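Local coordinates for protein fatty acid synthase 1, isoform A (Drosophila melanogaster, PDB 6FN6) that probably builds long-chain saturated fatty acids from acetyl-CoA and malonyl-CoA with NADPH, this piece being its dehydratase, enoylreductase and ketoreductase modifying region, at residues 642-656 and 672-686. Residues are numbered along the deposited sequence; the frame is centred on the assembly and turned at random.
Sequences EFAGRDTQGRRVMAM and MMWQIPEKWTMEEAS
Arg652 reaches across to the turn 677-680 with one nitrogen: its NH2 donates to Pro677 O (2.9 Å) and to Trp680 O (3.0 Å), the two carbonyls that begin and end this type II turn. A bend in the chain at chi3 (63°) brings the guanidinium there. Both oxygens lie near its plane, while Ile676 CB sits over one face, off its centre. With an alanine in place of Arg652, the carbonyls of Pro677 and Trp680 would probably both lose this donor, and that side of Ile676 would be uncovered. Next to it, strands 652-656 and 673-675 run antiparallel, their axes 4.8 Å apart; Met654 and Trp674 form the hydrogen-bonded pair, the Met654 N-H meeting Trp674 O at 175° and the reverse bond being similarly straight. Strand 652-656 is also hydrogen-bonded to strand 642-646, which it follows by way of the type I turn 647-650, so it lies between 642-646 and 673-675, antiparallel to both, in the beta-rich part of the enoylreductase, which has the medium-chain dehydrogenase fold. Met654 holds CG between its own N and carbonyl carbon (chi1 39°), and its chain then bends. Its CE packs on Trp674 CE3 (3.6 Å), while SD meets Ala685 CB and lies at the edge of the Trp680 ring, a Met-aromatic contact 5.3 Å from the six-membered ring centroid. Trp674 NE1 is hydrogen-bonded to Val851 O, which helps fix the indole's rotation. On the other face of the sheet, Met673 CG touches Ala655 CB (3.6 Å) and its SD meets Val653 CG1. The extended Met682 side chain sets CE over the centre of the Arg646 guanidinium, 3.9 Å above its plane; Glu900 pairs with that arginine in a salt bridge.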
# COMPACT_ATOMS: atom_id res chain seq x y z
N GLU A 642 15.41 22.49 -18.70
CA GLU A 642 16.56 23.26 -18.22
C GLU A 642 17.45 23.66 -19.39
O GLU A 642 17.30 23.15 -20.49
CB GLU A 642 17.36 22.46 -17.20
CG GLU A 642 17.95 21.18 -17.76
CD GLU A 642 18.60 20.30 -16.70
OE1 GLU A 642 19.20 20.85 -15.76
OE2 GLU A 642 18.50 19.06 -16.82
N PHE A 643 18.39 24.57 -19.13
CA PHE A 643 19.32 25.01 -20.16
C PHE A 643 20.50 25.77 -19.58
O PHE A 643 20.44 26.32 -18.48
CB PHE A 643 18.61 25.90 -21.18
CG PHE A 643 18.21 27.25 -20.65
CD1 PHE A 643 19.09 28.31 -20.69
CD2 PHE A 643 16.96 27.45 -20.10
CE1 PHE A 643 18.74 29.55 -20.20
CE2 PHE A 643 16.59 28.69 -19.61
CZ PHE A 643 17.49 29.74 -19.66
N ALA A 644 21.58 25.82 -20.35
CA ALA A 644 22.69 26.72 -20.09
C ALA A 644 22.79 27.69 -21.27
O ALA A 644 22.72 27.27 -22.43
CB ALA A 644 23.99 25.96 -19.90
N GLY A 645 22.96 28.97 -20.97
CA GLY A 645 22.99 29.98 -22.01
C GLY A 645 23.47 31.33 -21.53
O GLY A 645 24.24 31.43 -20.58
N ARG A 646 22.99 32.38 -22.20
CA ARG A 646 23.39 33.75 -21.88
C ARG A 646 22.22 34.61 -21.43
O ARG A 646 21.10 34.46 -21.91
CB ARG A 646 24.09 34.39 -23.07
CG ARG A 646 25.45 33.77 -23.37
CD ARG A 646 26.20 34.55 -24.44
NE ARG A 646 27.48 33.92 -24.75
CZ ARG A 646 28.59 34.07 -24.02
NH1 ARG A 646 29.71 33.46 -24.38
NH2 ARG A 646 28.58 34.82 -22.92
N ASP A 647 22.51 35.53 -20.52
CA ASP A 647 21.51 36.44 -19.98
C ASP A 647 21.19 37.53 -21.00
O ASP A 647 21.85 37.63 -22.03
CB ASP A 647 22.03 37.06 -18.67
CG ASP A 647 20.99 37.87 -17.94
OD1 ASP A 647 20.16 37.27 -17.22
OD2 ASP A 647 20.99 39.12 -18.09
N THR A 648 20.17 38.33 -20.72
CA THR A 648 19.87 39.52 -21.52
C THR A 648 21.10 40.42 -21.63
O THR A 648 21.24 41.16 -22.60
CB THR A 648 18.70 40.32 -20.91
OG1 THR A 648 17.49 39.54 -20.97
CG2 THR A 648 18.47 41.63 -21.66
N GLN A 649 21.97 40.35 -20.64
CA GLN A 649 23.16 41.18 -20.59
C GLN A 649 24.42 40.35 -20.85
O GLN A 649 25.52 40.71 -20.45
CB GLN A 649 23.26 41.90 -19.24
CG GLN A 649 24.16 43.12 -19.25
CD GLN A 649 24.20 43.83 -17.91
OE1 GLN A 649 24.15 45.06 -17.84
NE2 GLN A 649 24.32 43.06 -16.83
N GLY A 650 24.24 39.22 -21.53
CA GLY A 650 25.34 38.39 -22.00
C GLY A 650 26.09 37.63 -20.92
O GLY A 650 27.16 37.09 -21.16
N ARG A 651 25.51 37.59 -19.72
CA ARG A 651 26.08 36.84 -18.61
C ARG A 651 25.93 35.33 -18.82
O ARG A 651 24.92 34.87 -19.36
CB ARG A 651 25.43 37.27 -17.30
CG ARG A 651 25.84 38.66 -16.85
CD ARG A 651 25.08 39.10 -15.62
NE ARG A 651 23.69 39.39 -15.95
CZ ARG A 651 22.73 39.61 -15.06
NH1 ARG A 651 23.00 39.57 -13.76
NH2 ARG A 651 21.50 39.87 -15.47
N ARG A 652 26.92 34.56 -18.38
CA ARG A 652 26.87 33.11 -18.48
C ARG A 652 25.98 32.54 -17.38
O ARG A 652 26.28 32.69 -16.19
CB ARG A 652 28.28 32.51 -18.40
CG ARG A 652 28.99 32.45 -19.75
CD ARG A 652 30.50 32.26 -19.63
NE ARG A 652 30.87 30.99 -19.00
CZ ARG A 652 31.32 30.87 -17.75
NH1 ARG A 652 31.46 31.93 -16.96
NH2 ARG A 652 31.64 29.66 -17.29
N VAL A 653 24.89 31.89 -17.78
CA VAL A 653 23.85 31.48 -16.84
C VAL A 653 23.37 30.06 -17.13
O VAL A 653 23.37 29.61 -18.28
CB VAL A 653 22.67 32.47 -16.87
CG1 VAL A 653 21.58 32.05 -15.88
CG2 VAL A 653 23.13 33.88 -16.59
N MET A 654 22.97 29.37 -16.07
CA MET A 654 22.28 28.08 -16.18
C MET A 654 20.96 28.20 -15.43
O MET A 654 20.90 28.87 -14.40
CB MET A 654 23.14 26.95 -15.61
CG MET A 654 23.89 27.34 -14.35
SD MET A 654 24.75 25.96 -13.58
CE MET A 654 23.46 25.29 -12.55
N ALA A 655 19.91 27.58 -15.95
CA ALA A 655 18.58 27.78 -15.38
C ALA A 655 17.74 26.51 -15.37
O ALA A 655 18.08 25.50 -15.99
CB ALA A 655 17.85 28.86 -16.15
N MET A 656 16.62 26.58 -14.65
CA MET A 656 15.65 25.50 -14.58
C MET A 656 14.26 26.08 -14.80
O MET A 656 13.91 27.10 -14.20
CB MET A 656 15.74 24.79 -13.23
CG MET A 656 14.76 23.63 -13.08
SD MET A 656 14.95 22.75 -11.52
CE MET A 656 14.65 24.06 -10.33
N MET A 672 15.00 30.85 -10.01
CA MET A 672 15.57 29.58 -10.41
C MET A 672 16.64 29.75 -11.49
O MET A 672 16.53 29.22 -12.59
CB MET A 672 14.46 28.63 -10.90
CG MET A 672 13.66 28.01 -9.76
SD MET A 672 12.07 27.33 -10.27
CE MET A 672 11.11 28.82 -10.54
N MET A 673 17.69 30.49 -11.14
CA MET A 673 18.85 30.65 -12.02
C MET A 673 20.15 30.72 -11.22
O MET A 673 20.20 31.28 -10.12
CB MET A 673 18.75 31.89 -12.90
CG MET A 673 17.75 31.78 -14.04
SD MET A 673 18.00 33.03 -15.32
CE MET A 673 17.38 34.51 -14.55
N TRP A 674 21.20 30.14 -11.78
CA TRP A 674 22.54 30.20 -11.20
C TRP A 674 23.47 30.81 -12.24
O TRP A 674 23.34 30.54 -13.43
CB TRP A 674 23.04 28.81 -10.80
CG TRP A 674 22.11 28.04 -9.92
CD1 TRP A 674 22.17 27.91 -8.56
CD2 TRP A 674 20.99 27.25 -10.34
NE1 TRP A 674 21.16 27.11 -8.11
CE2 TRP A 674 20.41 26.69 -9.19
CE3 TRP A 674 20.41 26.98 -11.59
CZ2 TRP A 674 19.29 25.87 -9.24
CZ3 TRP A 674 19.30 26.16 -11.63
CH2 TRP A 674 18.75 25.62 -10.47
N GLN A 675 24.41 31.65 -11.80
CA GLN A 675 25.43 32.16 -12.70
C GLN A 675 26.54 31.13 -12.82
O GLN A 675 27.13 30.72 -11.82
CB GLN A 675 25.98 33.51 -12.23
CG GLN A 675 25.00 34.66 -12.39
CD GLN A 675 25.70 36.00 -12.59
OE1 GLN A 675 26.85 36.05 -13.03
NE2 GLN A 675 25.00 37.08 -12.27
N ILE A 676 26.82 30.71 -14.05
CA ILE A 676 27.80 29.66 -14.29
C ILE A 676 29.14 30.08 -13.71
O ILE A 676 29.59 31.21 -13.92
CB ILE A 676 27.92 29.34 -15.79
CG1 ILE A 676 26.55 28.98 -16.38
CG2 ILE A 676 28.91 28.19 -16.01
CD1 ILE A 676 26.55 28.79 -17.89
N PRO A 677 29.79 29.18 -12.95
CA PRO A 677 31.13 29.46 -12.43
C PRO A 677 32.21 29.32 -13.49
O PRO A 677 31.94 28.83 -14.58
CB PRO A 677 31.31 28.41 -11.33
CG PRO A 677 30.50 27.26 -11.79
CD PRO A 677 29.31 27.85 -12.51
N GLU A 678 33.42 29.77 -13.17
CA GLU A 678 34.56 29.61 -14.08
C GLU A 678 34.99 28.15 -14.07
O GLU A 678 34.67 27.42 -13.13
CB GLU A 678 35.71 30.53 -13.66
CG GLU A 678 36.78 30.71 -14.73
CD GLU A 678 37.94 31.56 -14.26
OE1 GLU A 678 38.86 31.81 -15.07
OE2 GLU A 678 37.94 31.97 -13.09
N LYS A 679 35.69 27.73 -15.12
CA LYS A 679 36.13 26.34 -15.27
C LYS A 679 34.94 25.40 -15.45
O LYS A 679 35.07 24.18 -15.29
CB LYS A 679 36.97 25.89 -14.07
CG LYS A 679 38.30 26.61 -13.91
CD LYS A 679 39.26 26.23 -15.04
CE LYS A 679 40.57 27.01 -14.96
NZ LYS A 679 40.37 28.47 -15.16
N TRP A 680 33.78 25.97 -15.78
CA TRP A 680 32.64 25.18 -16.22
C TRP A 680 32.27 25.60 -17.63
O TRP A 680 32.03 26.78 -17.90
CB TRP A 680 31.43 25.38 -15.30
CG TRP A 680 31.41 24.51 -14.08
CD1 TRP A 680 32.45 23.83 -13.53
CD2 TRP A 680 30.27 24.22 -13.25
NE1 TRP A 680 32.04 23.14 -12.42
CE2 TRP A 680 30.71 23.37 -12.22
CE3 TRP A 680 28.93 24.61 -13.28
CZ2 TRP A 680 29.85 22.89 -11.23
CZ3 TRP A 680 28.08 24.14 -12.29
CH2 TRP A 680 28.54 23.29 -11.28
N THR A 681 32.22 24.63 -18.54
CA THR A 681 31.74 24.89 -19.89
C THR A 681 30.22 24.96 -19.80
O THR A 681 29.63 24.37 -18.90
CB THR A 681 32.17 23.80 -20.90
OG1 THR A 681 31.51 22.57 -20.59
CG2 THR A 681 33.68 23.59 -20.85
N MET A 682 29.59 25.71 -20.70
CA MET A 682 28.14 25.73 -20.76
C MET A 682 27.62 24.30 -20.89
O MET A 682 26.61 23.94 -20.30
CB MET A 682 27.64 26.58 -21.93
CG MET A 682 27.68 28.08 -21.68
SD MET A 682 27.05 29.00 -23.09
CE MET A 682 27.09 30.67 -22.45
N GLU A 683 28.34 23.50 -21.67
CA GLU A 683 28.03 22.08 -21.83
C GLU A 683 27.92 21.41 -20.47
O GLU A 683 26.97 20.68 -20.19
CB GLU A 683 29.09 21.41 -22.70
CG GLU A 683 29.02 19.89 -22.75
CD GLU A 683 30.10 19.29 -23.63
OE1 GLU A 683 30.62 18.21 -23.29
OE2 GLU A 683 30.43 19.91 -24.66
N GLU A 684 28.92 21.65 -19.62
CA GLU A 684 28.96 21.07 -18.29
C GLU A 684 27.83 21.62 -17.41
O GLU A 684 27.10 20.86 -16.78
CB GLU A 684 30.31 21.36 -17.63
CG GLU A 684 31.45 20.51 -18.16
CD GLU A 684 32.80 20.96 -17.62
OE1 GLU A 684 32.83 21.56 -16.53
OE2 GLU A 684 33.82 20.71 -18.29
N ALA A 685 27.70 22.94 -17.38
CA ALA A 685 26.75 23.60 -16.50
C ALA A 685 25.31 23.14 -16.76
O ALA A 685 24.53 22.98 -15.82
CB ALA A 685 26.85 25.11 -16.66
N SER A 686 24.98 22.92 -18.03
CA SER A 686 23.63 22.54 -18.42
C SER A 686 23.13 21.29 -17.71
O SER A 686 21.92 21.07 -17.60
CB SER A 686 23.56 22.33 -19.94
OG SER A 686 24.47 21.32 -20.35